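Long-range contacts in MobA-like NTP transferase domain-containing protein (Thermus thermophilus, PDB 2DPW), which probably acts as a nucleotidyltransferase with a MobA-like, GT-A type fold, although its substrate and precise reaction are not established: residues Arg2-Gly10 and Leu42-Gly53; Thr142-Leu150 and Pro218-Arg226. One frame throughout, in Å; residues are numbered along the deposited sequence.

Overall arrangement
Both contacts reach the same mixed sheet, the core of the MobA-like, GT-A type domain. Contact 1 pairs strand 4-8 with strand 48-52; contact 2 sets the loop after strand 210-214 against the turn between strands 141-145 and 148-152. Strand 86-91 bridges them, running parallel to 4-8 and antiparallel to 148-152. Their centres lie about 17 Å apart and their nearest atoms about 6 Å apart, so they do not touch. Along the chain they come in series, contact 1 closing before contact 2 opens. The early crossover thus builds one part of the sheet, and contact 2 ties the chain's last part to another.

Contact 1 of 2, residues Arg2-Gly10 and Leu42-Gly53; sequences RPSAIVLAG and LYAAGLSPVYVG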
ATOM      1  N   ARG A   2     -15.009  15.225   3.563  1.00 70.00           N
ATOM      2  CA  ARG A   2     -14.356  13.922   3.492  1.00 55.71           C
ATOM      3  C   ARG A   2     -12.894  14.016   3.075  1.00 48.03           C
ATOM      4  O   ARG A   2     -12.565  14.671   2.083  1.00 49.46           O
ATOM      5  CB  ARG A   2     -15.077  13.017   2.493  1.00 45.65           C
ATOM      6  CG  ARG A   2     -16.574  12.902   2.695  1.00 56.97           C
ATOM      7  CD  ARG A   2     -17.230  12.218   1.497  1.00 54.61           C
ATOM      8  NE  ARG A   2     -16.851  10.814   1.406  1.00 64.40           N
ATOM      9  CZ  ARG A   2     -17.439   9.829   2.080  1.00 59.17           C
ATOM     10  NH1 ARG A   2     -18.449  10.089   2.898  1.00 59.38           N
ATOM     11  NH2 ARG A   2     -17.011   8.582   1.941  1.00 42.54           N
ATOM     12  N   PRO A   3     -11.994  13.367   3.840  1.00 35.80           N
ATOM     13  CA  PRO A   3     -10.560  13.359   3.550  1.00 40.36           C
ATOM     14  C   PRO A   3     -10.295  12.522   2.293  1.00 46.01           C
ATOM     15  O   PRO A   3     -11.089  11.647   1.923  1.00 46.03           O
ATOM     16  CB  PRO A   3      -9.954  12.716   4.796  1.00 34.66           C
ATOM     17  CG  PRO A   3     -10.897  13.071   5.851  1.00 29.37           C
ATOM     18  CD  PRO A   3     -12.230  12.820   5.184  1.00 42.94           C
ATOM     19  N   SER A   4      -9.166  12.782   1.653  1.00 44.91           N
ATOM     20  CA  SER A   4      -8.830  12.081   0.433  1.00 43.51           C
ATOM     21  C   SER A   4      -8.135  10.754   0.596  1.00 39.13           C
ATOM     22  O   SER A   4      -7.493  10.473   1.601  1.00 46.02           O
ATOM     23  CB  SER A   4      -7.985  12.977  -0.461  1.00 52.43           C
ATOM     24  OG  SER A   4      -8.764  14.056  -0.929  1.00 66.89           O
ATOM     25  N   ALA A   5      -8.291   9.939  -0.432  1.00 36.47           N
ATOM     26  CA  ALA A   5      -7.685   8.629  -0.497  1.00 43.16           C
ATOM     27  C   ALA A   5      -7.237   8.511  -1.941  1.00 43.97           C
ATOM     28  O   ALA A   5      -7.752   9.220  -2.807  1.00 49.11           O
ATOM     29  CB  ALA A   5      -8.710   7.570  -0.184  1.00 39.80           C
ATOM     30  N   ILE A   6      -6.265   7.654  -2.214  1.00 40.94           N
ATOM     31  CA  ILE A   6      -5.825   7.484  -3.591  1.00 39.06           C
ATOM     32  C   ILE A   6      -5.669   6.016  -3.884  1.00 36.25           C
ATOM     33  O   ILE A   6      -5.080   5.267  -3.112  1.00 45.71           O
ATOM     34  CB  ILE A   6      -4.483   8.183  -3.883  1.00 39.96           C
ATOM     35  CG1 ILE A   6      -4.607   9.687  -3.604  1.00 39.25           C
ATOM     36  CG2 ILE A   6      -4.071   7.904  -5.331  1.00 28.98           C
ATOM     37  CD1 ILE A   6      -3.356  10.488  -3.870  1.00 36.87           C
ATOM     38  N   VAL A   7      -6.208   5.606  -5.013  1.00 32.24           N
ATOM     39  CA  VAL A   7      -6.121   4.223  -5.402  1.00 29.96           C
ATOM     40  C   VAL A   7      -5.303   4.084  -6.663  1.00 39.11           C
ATOM     41  O   VAL A   7      -5.688   4.557  -7.741  1.00 39.19           O
ATOM     42  CB  VAL A   7      -7.497   3.646  -5.625  1.00 19.57           C
ATOM     43  CG1 VAL A   7      -7.388   2.216  -6.035  1.00 18.47           C
ATOM     44  CG2 VAL A   7      -8.297   3.781  -4.352  1.00 18.61           C
ATOM     45  N   LEU A   8      -4.152   3.443  -6.499  1.00 42.69           N
ATOM     46  CA  LEU A   8      -3.233   3.203  -7.593  1.00 40.55           C
ATOM     47  C   LEU A   8      -3.564   1.838  -8.144  1.00 44.03           C
ATOM     48  O   LEU A   8      -2.897   0.853  -7.848  1.00 48.90           O
ATOM     49  CB  LEU A   8      -1.801   3.244  -7.073  1.00 37.13           C
ATOM     50  CG  LEU A   8      -1.427   4.578  -6.423  1.00 35.56           C
ATOM     51  CD1 LEU A   8       0.003   4.513  -5.939  1.00 21.74           C
ATOM     52  CD2 LEU A   8      -1.609   5.719  -7.430  1.00 30.37           C
ATOM     53  N   ALA A   9      -4.630   1.795  -8.927  1.00 56.87           N
ATOM     54  CA  ALA A   9      -5.086   0.564  -9.541  1.00 67.83           C
ATOM     55  C   ALA A   9      -4.406   0.461 -10.884  1.00 72.12           C
ATOM     56  O   ALA A   9      -4.644  -0.472 -11.649  1.00 85.03           O
ATOM     57  CB  ALA A   9      -6.586   0.593  -9.722  1.00 65.94           C
ATOM     58  N   GLY A  10      -3.558   1.438 -11.168  1.00 73.21           N
ATOM     59  CA  GLY A  10      -2.850   1.430 -12.426  1.00 78.90           C
ATOM     60  C   GLY A  10      -1.989   0.190 -12.523  1.00 78.73           C
ATOM     61  O   GLY A  10      -1.706  -0.472 -11.521  1.00 78.40           O
ATOM     62  N   LEU A  42     -13.235   2.394   1.077  1.00 45.07           N
ATOM     63  CA  LEU A  42     -12.742   3.735   1.343  1.00 41.32           C
ATOM     64  C   LEU A  42     -13.871   4.703   1.676  1.00 42.07           C
ATOM     65  O   LEU A  42     -13.826   5.376   2.711  1.00 39.32           O
ATOM     66  CB  LEU A  42     -11.930   4.235   0.146  1.00 43.95           C
ATOM     67  CG  LEU A  42     -10.685   3.376  -0.115  1.00 50.44           C
ATOM     68  CD1 LEU A  42      -9.938   3.856  -1.348  1.00 37.67           C
ATOM     69  CD2 LEU A  42      -9.783   3.433   1.107  1.00 40.07           C
ATOM     70  N   TYR A  43     -14.878   4.776   0.803  1.00 40.10           N
ATOM     71  CA  TYR A  43     -16.025   5.657   1.030  1.00 36.11           C
ATOM     72  C   TYR A  43     -16.624   5.260   2.376  1.00 36.02           C
ATOM     73  O   TYR A  43     -16.892   6.103   3.240  1.00 29.26           O
ATOM     74  CB  TYR A  43     -17.071   5.483  -0.078  1.00 25.51           C
ATOM     75  CG  TYR A  43     -16.768   6.227  -1.370  1.00 35.08           C
ATOM     76  CD1 TYR A  43     -16.759   7.623  -1.410  1.00 30.97           C
ATOM     77  CD2 TYR A  43     -16.508   5.533  -2.556  1.00 29.36           C
ATOM     78  CE1 TYR A  43     -16.501   8.311  -2.589  1.00 31.69           C
ATOM     79  CE2 TYR A  43     -16.246   6.212  -3.747  1.00 33.27           C
ATOM     80  CZ  TYR A  43     -16.243   7.603  -3.755  1.00 38.31           C
ATOM     81  OH  TYR A  43     -15.966   8.285  -4.922  1.00 35.61           O
ATOM     82  N   ALA A  44     -16.804   3.957   2.550  1.00 32.23           N
ATOM     83  CA  ALA A  44     -17.355   3.417   3.775  1.00 33.94           C
ATOM     84  C   ALA A  44     -16.710   4.039   5.015  1.00 34.47           C
ATOM     85  O   ALA A  44     -17.401   4.374   5.974  1.00 47.12           O
ATOM     86  CB  ALA A  44     -17.186   1.904   3.792  1.00 19.34           C
ATOM     87  N   ALA A  45     -15.392   4.201   5.008  1.00 24.12           N
ATOM     88  CA  ALA A  45     -14.733   4.770   6.175  1.00 37.88           C
ATOM     89  C   ALA A  45     -14.722   6.301   6.148  1.00 43.10           C
ATOM     90  O   ALA A  45     -14.021   6.939   6.930  1.00 43.63           O
ATOM     91  CB  ALA A  45     -13.319   4.218   6.316  1.00 27.39           C
ATOM     92  N   GLY A  46     -15.509   6.879   5.244  1.00 39.36           N
ATOM     93  CA  GLY A  46     -15.615   8.326   5.159  1.00 39.51           C
ATOM     94  C   GLY A  46     -14.615   9.096   4.314  1.00 47.93           C
ATOM     95  O   GLY A  46     -14.443  10.300   4.516  1.00 54.08           O
ATOM     96  N   LEU A  47     -13.971   8.432   3.360  1.00 45.65           N
ATOM     97  CA  LEU A  47     -12.987   9.106   2.518  1.00 42.87           C
ATOM     98  C   LEU A  47     -13.465   9.283   1.087  1.00 43.17           C
ATOM     99  O   LEU A  47     -14.375   8.595   0.633  1.00 35.06           O
ATOM    100  CB  LEU A  47     -11.690   8.305   2.485  1.00 40.83           C
ATOM    101  CG  LEU A  47     -11.078   7.885   3.814  1.00 41.56           C
ATOM    102  CD1 LEU A  47      -9.932   6.915   3.574  1.00 38.73           C
ATOM    103  CD2 LEU A  47     -10.596   9.108   4.541  1.00 42.22           C
ATOM    104  N   SER A  48     -12.830  10.214   0.386  1.00 39.85           N
ATOM    105  CA  SER A  48     -13.131  10.482  -1.014  1.00 46.17           C
ATOM    106  C   SER A  48     -11.924   9.953  -1.807  1.00 45.97           C
ATOM    107  O   SER A  48     -10.854  10.548  -1.782  1.00 55.18           O
ATOM    108  CB  SER A  48     -13.295  11.986  -1.226  1.00 50.41           C
ATOM    109  OG  SER A  48     -13.630  12.283  -2.572  1.00 53.96           O
ATOM    110  N   PRO A  49     -12.083   8.817  -2.508  1.00 42.45           N
ATOM    111  CA  PRO A  49     -11.020   8.189  -3.298  1.00 40.79           C
ATOM    112  C   PRO A  49     -10.715   8.733  -4.681  1.00 41.56           C
ATOM    113  O   PRO A  49     -11.601   8.869  -5.521  1.00 51.90           O
ATOM    114  CB  PRO A  49     -11.466   6.728  -3.397  1.00 40.45           C
ATOM    115  CG  PRO A  49     -12.505   6.571  -2.335  1.00 50.94           C
ATOM    116  CD  PRO A  49     -13.210   7.887  -2.362  1.00 52.37           C
ATOM    117  N   VAL A  50      -9.445   9.029  -4.919  1.00 40.84           N
ATOM    118  CA  VAL A  50      -9.006   9.485  -6.225  1.00 41.27           C
ATOM    119  C   VAL A  50      -8.532   8.174  -6.836  1.00 37.63           C
ATOM    120  O   VAL A  50      -7.800   7.422  -6.198  1.00 45.09           O
ATOM    121  CB  VAL A  50      -7.828  10.467  -6.134  1.00 43.68           C
ATOM    122  CG1 VAL A  50      -7.285  10.750  -7.523  1.00 53.74           C
ATOM    123  CG2 VAL A  50      -8.293  11.770  -5.495  1.00 49.06           C
ATOM    124  N   TYR A  51      -8.951   7.906  -8.065  1.00 36.32           N
ATOM    125  CA  TYR A  51      -8.616   6.674  -8.758  1.00 29.53           C
ATOM    126  C   TYR A  51      -7.638   6.839  -9.914  1.00 37.98           C
ATOM    127  O   TYR A  51      -7.940   7.509 -10.900  1.00 43.40           O
ATOM    128  CB  TYR A  51      -9.901   6.040  -9.298  1.00 32.75           C
ATOM    129  CG  TYR A  51      -9.664   4.784 -10.096  1.00 35.88           C
ATOM    130  CD1 TYR A  51      -9.362   3.581  -9.462  1.00 35.58           C
ATOM    131  CD2 TYR A  51      -9.685   4.808 -11.487  1.00 34.50           C
ATOM    132  CE1 TYR A  51      -9.085   2.437 -10.192  1.00 38.67           C
ATOM    133  CE2 TYR A  51      -9.404   3.668 -12.229  1.00 43.61           C
ATOM    134  CZ  TYR A  51      -9.105   2.484 -11.573  1.00 43.56           C
ATOM    135  OH  TYR A  51      -8.827   1.351 -12.299  1.00 52.90           O
ATOM    136  N   VAL A  52      -6.472   6.214  -9.817  1.00 38.68           N
ATOM    137  CA  VAL A  52      -5.526   6.301 -10.919  1.00 41.90           C
ATOM    138  C   VAL A  52      -5.510   4.956 -11.656  1.00 35.54           C
ATOM    139  O   VAL A  52      -5.139   3.933 -11.098  1.00 43.67           O
ATOM    140  CB  VAL A  52      -4.116   6.666 -10.418  1.00 42.28           C
ATOM    141  CG1 VAL A  52      -3.285   7.202 -11.567  1.00 33.49           C
ATOM    142  CG2 VAL A  52      -4.215   7.699  -9.299  1.00 43.21           C
ATOM    143  N   GLY A  53      -5.947   4.963 -12.908  1.00 38.57           N
ATOM    144  CA  GLY A  53      -5.990   3.738 -13.690  1.00 38.99           C
ATOM    145  C   GLY A  53      -7.095   3.802 -14.734  1.00 40.70           C
ATOM    146  O   GLY A  53      -7.683   4.860 -14.953  1.00 46.56           O
TER
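Arg2 reaches across to the C-terminal end of helix 35-44 and grips two carbonyls with one nitrogen. NH2 lies 2.8 Å from Tyr43 O and 2.9 Å from Leu47 O, both oxygens near the guanidinium plane, while NE adds a weak bond to Leu47 O. The bend at chi3 (68°) folds the guanidinium round, so that Gly46 C sits over one of its faces and the edge of the Tyr43 ring meets NH2. Tyr43 O also accepts from Gly46 N, and together with the bond from Leu47 N to Leu42 O this makes a Schellman motif, with Gly46 at positive phi as its C' residue.

From there strand 4-8 runs parallel to strand 48-52. Pro3 O takes Ser48 N at 2.7 Å, after which Ala5 and Val7 each donate and accept: Ala5 N to Ser48 O, Val50 N to Ala5 O, Val7 N to Val50 O and Val52 N to Val7 O. A weak bond from Ala9 N to Val52 O ends the series.

Just before the strands, the Leu47 and Pro3 side chains cross at about a right angle, CD2 to CB. On the sheet face toward helix 35-44, Leu42 CD1 meets Val7 CG2 at 3.4 Å and Ala5 CB at 4.1 Å. The other face carries Ile6, Leu8, Val50 and Val52; of these Ile6, Leu8 and Val52 touch helix 72-81. Here Leu8 and Val52 lie side by side, CD2 to CG2 at 3.8 Å.

Strand, helix and parallel strand form a beta-alpha-beta crossover. Its largely apolar interior leaves the backbone bonds to hold the register, and the arginine's positive charge at the helix's C-terminal carbonyls is probably favourable electrostatically.

Contact 2 of 2, residues Thr142-Leu150 and Pro218-Arg226; sequences TFTGGNLLL and PEVGVDVDR
Asn147 leans its amide toward Gly221 because CG stands beside its own backbone N (chi1 -76°) and the amide is then twisted out of line by chi2 of -62°. The two torsions carry ND2 to 2.6 Å from Gly221 O and leave it 4.0 Å from Asp223 CB. The backbone of the same residue forms a hydrogen bond: Asn147 N donates to Val220 O at 2.8 Å.

Two successive carbonyls of the 218-226 loop thus face one asparagine. They are presented by a short 3-10 turn, in which Pro218 O accepts from both Gly221 N and Val222 N. Close backbone approach comes at the glycines, where Gly146 CA and Gly221 CA are 4.1 Å apart. Next to them Val220 CG1 lies 4.0 Å from Gly146 CA; Val220 and Leu148 are also neighbours, but their modelled approach is too close to be reliable.

Beyond the turn, Asp223, salt-bridged to Arg133, and Asp225, salt-bridged to Lys24, gather their carboxylates with that of Asp93, perhaps corresponding to the acidic metal site of related nucleotidyltransferases, though no metal binding is established for these residues here.

Strand 114-120 borders the contact through Val119, which Val220 touches, and through Tyr116, whose OH is bonded to Gly146 O. The Leu148 side chain packs on Leu88 and Ala90 of strand 86-91 and on Val105 of helix 99-108, the helix whose Ala101 Glu219 touches. Here the 218-226 loop, on its way from strand 210-214 to helix 227-230, crosses the break between strands 141-145 and 148-152.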
ATOM      1  N   THR A 142       6.894 -10.897  13.762  1.00 55.60           N
ATOM      2  CA  THR A 142       7.052 -11.272  12.367  1.00 57.05           C
ATOM      3  C   THR A 142       5.909 -10.630  11.595  1.00 55.82           C
ATOM      4  O   THR A 142       4.736 -10.874  11.877  1.00 51.28           O
ATOM      5  CB  THR A 142       7.010 -12.782  12.195  1.00 54.70           C
ATOM      6  OG1 THR A 142       8.098 -13.363  12.923  1.00 54.82           O
ATOM      7  CG2 THR A 142       7.132 -13.144  10.725  1.00 58.24           C
ATOM      8  N   PHE A 143       6.263  -9.803  10.618  1.00 53.52           N
ATOM      9  CA  PHE A 143       5.270  -9.089   9.849  1.00 46.74           C
ATOM     10  C   PHE A 143       5.479  -9.100   8.362  1.00 47.71           C
ATOM     11  O   PHE A 143       6.481  -9.582   7.838  1.00 53.40           O
ATOM     12  CB  PHE A 143       5.260  -7.633  10.293  1.00 48.92           C
ATOM     13  CG  PHE A 143       5.295  -7.459  11.780  1.00 45.60           C
ATOM     14  CD1 PHE A 143       6.503  -7.463  12.476  1.00 38.28           C
ATOM     15  CD2 PHE A 143       4.111  -7.290  12.487  1.00 50.74           C
ATOM     16  CE1 PHE A 143       6.527  -7.303  13.849  1.00 43.52           C
ATOM     17  CE2 PHE A 143       4.125  -7.128  13.864  1.00 45.82           C
ATOM     18  CZ  PHE A 143       5.337  -7.132  14.543  1.00 46.22           C
ATOM     19  N   THR A 144       4.501  -8.527   7.688  1.00 40.94           N
ATOM     20  CA  THR A 144       4.574  -8.349   6.264  1.00 48.73           C
ATOM     21  C   THR A 144       3.985  -6.976   6.064  1.00 51.54           C
ATOM     22  O   THR A 144       3.265  -6.475   6.953  1.00 48.03           O
ATOM     23  CB  THR A 144       3.761  -9.394   5.502  1.00 58.51           C
ATOM     24  OG1 THR A 144       3.991  -9.225   4.098  1.00 63.85           O
ATOM     25  CG2 THR A 144       2.285  -9.267   5.804  1.00 43.22           C
ATOM     26  N   GLY A 145       4.315  -6.375   4.921  1.00 48.65           N
ATOM     27  CA  GLY A 145       3.839  -5.040   4.596  1.00 44.81           C
ATOM     28  C   GLY A 145       2.490  -4.858   3.975  1.00 43.83           C
ATOM     29  O   GLY A 145       2.072  -5.727   3.216  1.00 45.06           O
ATOM     30  N   GLY A 146       1.728  -3.844   4.376  1.00 50.34           N
ATOM     31  CA  GLY A 146       0.411  -3.703   3.768  1.00 46.33           C
ATOM     32  C   GLY A 146       0.457  -3.163   2.353  1.00 43.02           C
ATOM     33  O   GLY A 146       1.524  -3.030   1.761  1.00 41.12           O
ATOM     34  N   ASN A 147      -0.715  -2.882   1.809  1.00 38.61           N
ATOM     35  CA  ASN A 147      -0.817  -2.362   0.481  1.00 34.57           C
ATOM     36  C   ASN A 147      -1.453  -0.994   0.633  1.00 32.78           C
ATOM     37  O   ASN A 147      -2.085  -0.467  -0.278  1.00 45.81           O
ATOM     38  CB  ASN A 147      -1.709  -3.286  -0.331  1.00 44.38           C
ATOM     39  CG  ASN A 147      -1.006  -4.605  -0.754  1.00 46.27           C
ATOM     40  OD1 ASN A 147      -0.022  -4.582  -1.485  1.00 58.79           O
ATOM     41  ND2 ASN A 147      -1.534  -5.748  -0.305  1.00 67.27           N
ATOM     42  N   LEU A 148      -1.321  -0.460   1.839  1.00 43.01           N
ATOM     43  CA  LEU A 148      -1.847   0.846   2.195  1.00 41.48           C
ATOM     44  C   LEU A 148      -0.694   1.697   2.667  1.00 39.13           C
ATOM     45  O   LEU A 148       0.261   1.190   3.251  1.00 46.32           O
ATOM     46  CB  LEU A 148      -2.857   0.742   3.345  1.00 39.71           C
ATOM     47  CG  LEU A 148      -4.186  -0.013   3.221  1.00 51.69           C
ATOM     48  CD1 LEU A 148      -4.916   0.171   4.537  1.00 40.90           C
ATOM     49  CD2 LEU A 148      -5.051   0.499   2.057  1.00 29.17           C
ATOM     50  N   LEU A 149      -0.795   2.991   2.408  1.00 35.84           N
ATOM     51  CA  LEU A 149       0.222   3.935   2.840  1.00 34.53           C
ATOM     52  C   LEU A 149      -0.456   5.251   3.187  1.00 35.54           C
ATOM     53  O   LEU A 149      -1.110   5.874   2.347  1.00 40.47           O
ATOM     54  CB  LEU A 149       1.260   4.174   1.751  1.00 37.75           C
ATOM     55  CG  LEU A 149       2.480   4.979   2.205  1.00 36.80           C
ATOM     56  CD1 LEU A 149       3.325   4.161   3.174  1.00 39.41           C
ATOM     57  CD2 LEU A 149       3.294   5.353   0.990  1.00 30.00           C
ATOM     58  N   LEU A 150      -0.290   5.662   4.436  1.00 31.22           N
ATOM     59  CA  LEU A 150      -0.878   6.887   4.948  1.00 34.63           C
ATOM     60  C   LEU A 150       0.132   8.050   4.865  1.00 40.56           C
ATOM     61  O   LEU A 150       1.188   8.026   5.507  1.00 44.92           O
ATOM     62  CB  LEU A 150      -1.319   6.639   6.392  1.00 28.03           C
ATOM     63  CG  LEU A 150      -2.089   7.746   7.101  1.00 40.16           C
ATOM     64  CD1 LEU A 150      -3.201   8.288   6.211  1.00 32.79           C
ATOM     65  CD2 LEU A 150      -2.647   7.186   8.391  1.00 31.53           C
ATOM     66  N   PRO A 218      -5.507  -8.209   8.391  1.00 46.03           N
ATOM     67  CA  PRO A 218      -4.714  -8.706   7.266  1.00 47.04           C
ATOM     68  C   PRO A 218      -5.265  -8.390   5.868  1.00 51.50           C
ATOM     69  O   PRO A 218      -4.574  -8.582   4.863  1.00 48.07           O
ATOM     70  CB  PRO A 218      -4.636 -10.205   7.547  1.00 41.09           C
ATOM     71  CG  PRO A 218      -5.909 -10.474   8.270  1.00 46.98           C
ATOM     72  CD  PRO A 218      -5.988  -9.323   9.222  1.00 36.55           C
ATOM     73  N   GLU A 219      -6.508  -7.920   5.795  1.00 54.28           N
ATOM     74  CA  GLU A 219      -7.106  -7.571   4.503  1.00 50.28           C
ATOM     75  C   GLU A 219      -6.389  -6.339   3.965  1.00 49.67           C
ATOM     76  O   GLU A 219      -6.578  -5.940   2.814  1.00 55.36           O
ATOM     77  CB  GLU A 219      -8.607  -7.280   4.642  1.00 45.84           C
ATOM     78  CG  GLU A 219      -8.971  -6.289   5.725  1.00 42.56           C
ATOM     79  CD  GLU A 219      -9.199  -6.952   7.073  1.00 49.81           C
ATOM     80  OE1 GLU A 219      -8.316  -7.704   7.541  1.00 53.93           O
ATOM     81  OE2 GLU A 219     -10.268  -6.713   7.672  1.00 53.68           O
ATOM     82  N   VAL A 220      -5.559  -5.757   4.823  1.00 38.33           N
ATOM     83  CA  VAL A 220      -4.780  -4.586   4.489  1.00 37.29           C
ATOM     84  C   VAL A 220      -3.611  -4.950   3.575  1.00 38.90           C
ATOM     85  O   VAL A 220      -3.024  -4.082   2.929  1.00 40.64           O
ATOM     86  CB  VAL A 220      -4.228  -3.938   5.770  1.00 37.31           C
ATOM     87  CG1 VAL A 220      -2.830  -4.443   6.072  1.00 36.73           C
ATOM     88  CG2 VAL A 220      -4.220  -2.469   5.625  1.00 45.26           C
ATOM     89  N   GLY A 221      -3.285  -6.236   3.516  1.00 33.25           N
ATOM     90  CA  GLY A 221      -2.164  -6.666   2.696  1.00 47.90           C
ATOM     91  C   GLY A 221      -2.350  -7.886   1.810  1.00 50.69           C
ATOM     92  O   GLY A 221      -1.577  -8.089   0.878  1.00 55.48           O
ATOM     93  N   VAL A 222      -3.359  -8.704   2.090  1.00 60.18           N
ATOM     94  CA  VAL A 222      -3.599  -9.893   1.276  1.00 53.54           C
ATOM     95  C   VAL A 222      -4.234  -9.503  -0.049  1.00 49.04           C
ATOM     96  O   VAL A 222      -5.448  -9.285  -0.141  1.00 50.21           O
ATOM     97  CB  VAL A 222      -4.531 -10.895   1.979  1.00 51.62           C
ATOM     98  CG1 VAL A 222      -4.667 -12.141   1.127  1.00 59.98           C
ATOM     99  CG2 VAL A 222      -3.986 -11.251   3.340  1.00 51.89           C
ATOM    100  N   ASP A 223      -3.401  -9.413  -1.074  1.00 48.12           N
ATOM    101  CA  ASP A 223      -3.868  -9.051  -2.400  1.00 57.66           C
ATOM    102  C   ASP A 223      -4.183 -10.298  -3.218  1.00 53.48           C
ATOM    103  O   ASP A 223      -4.047 -11.420  -2.740  1.00 56.07           O
ATOM    104  CB  ASP A 223      -2.798  -8.227  -3.111  1.00 63.95           C
ATOM    105  CG  ASP A 223      -1.500  -8.987  -3.270  1.00 69.77           C
ATOM    106  OD1 ASP A 223      -0.893  -9.349  -2.239  1.00 72.08           O
ATOM    107  OD2 ASP A 223      -1.088  -9.228  -4.425  1.00 70.58           O
ATOM    108  N   VAL A 224      -4.611 -10.083  -4.455  1.00 53.49           N
ATOM    109  CA  VAL A 224      -4.940 -11.166  -5.373  1.00 51.65           C
ATOM    110  C   VAL A 224      -3.923 -11.130  -6.513  1.00 57.08           C
ATOM    111  O   VAL A 224      -3.739 -10.095  -7.160  1.00 59.50           O
ATOM    112  CB  VAL A 224      -6.359 -10.987  -5.950  1.00 49.21           C
ATOM    113  CG1 VAL A 224      -6.649 -12.072  -6.952  1.00 49.05           C
ATOM    114  CG2 VAL A 224      -7.386 -11.006  -4.830  1.00 41.35           C
ATOM    115  N   ASP A 225      -3.264 -12.259  -6.755  1.00 66.44           N
ATOM    116  CA  ASP A 225      -2.254 -12.329  -7.805  1.00 72.85           C
ATOM    117  C   ASP A 225      -2.539 -13.320  -8.919  1.00 75.75           C
ATOM    118  O   ASP A 225      -1.957 -13.220 -10.001  1.00 75.52           O
ATOM    119  CB  ASP A 225      -0.893 -12.648  -7.190  1.00 78.30           C
ATOM    120  CG  ASP A 225      -0.348 -11.502  -6.362  1.00 93.13           C
ATOM    121  OD1 ASP A 225      -0.094 -10.418  -6.936  1.00 97.69           O
ATOM    122  OD2 ASP A 225      -0.173 -11.684  -5.139  1.00 94.82           O
ATOM    123  N   ARG A 226      -3.432 -14.269  -8.668  1.00 75.01           N
ATOM    124  CA  ARG A 226      -3.746 -15.263  -9.677  1.00 80.67           C
ATOM    125  C   ARG A 226      -5.101 -15.925  -9.457  1.00 76.81           C
ATOM    126  O   ARG A 226      -5.759 -15.680  -8.451  1.00 74.88           O
ATOM    127  CB  ARG A 226      -2.634 -16.314  -9.697  1.00 96.58           C
ATOM    128  CG  ARG A 226      -1.267 -15.799 -10.236  1.00105.74           C
ATOM    129  CD  ARG A 226      -0.160 -16.852  -9.940  1.00113.12           C
ATOM    130  NE  ARG A 226      -0.596 -18.216 -10.317  1.00116.65           N
ATOM    131  CZ  ARG A 226      -0.133 -19.335  -9.730  1.00111.77           C
ATOM    132  NH1 ARG A 226      -0.575 -20.543 -10.122  1.00107.11           N
ATOM    133  NH2 ARG A 226       0.779 -19.250  -8.742  1.00102.57           N
TER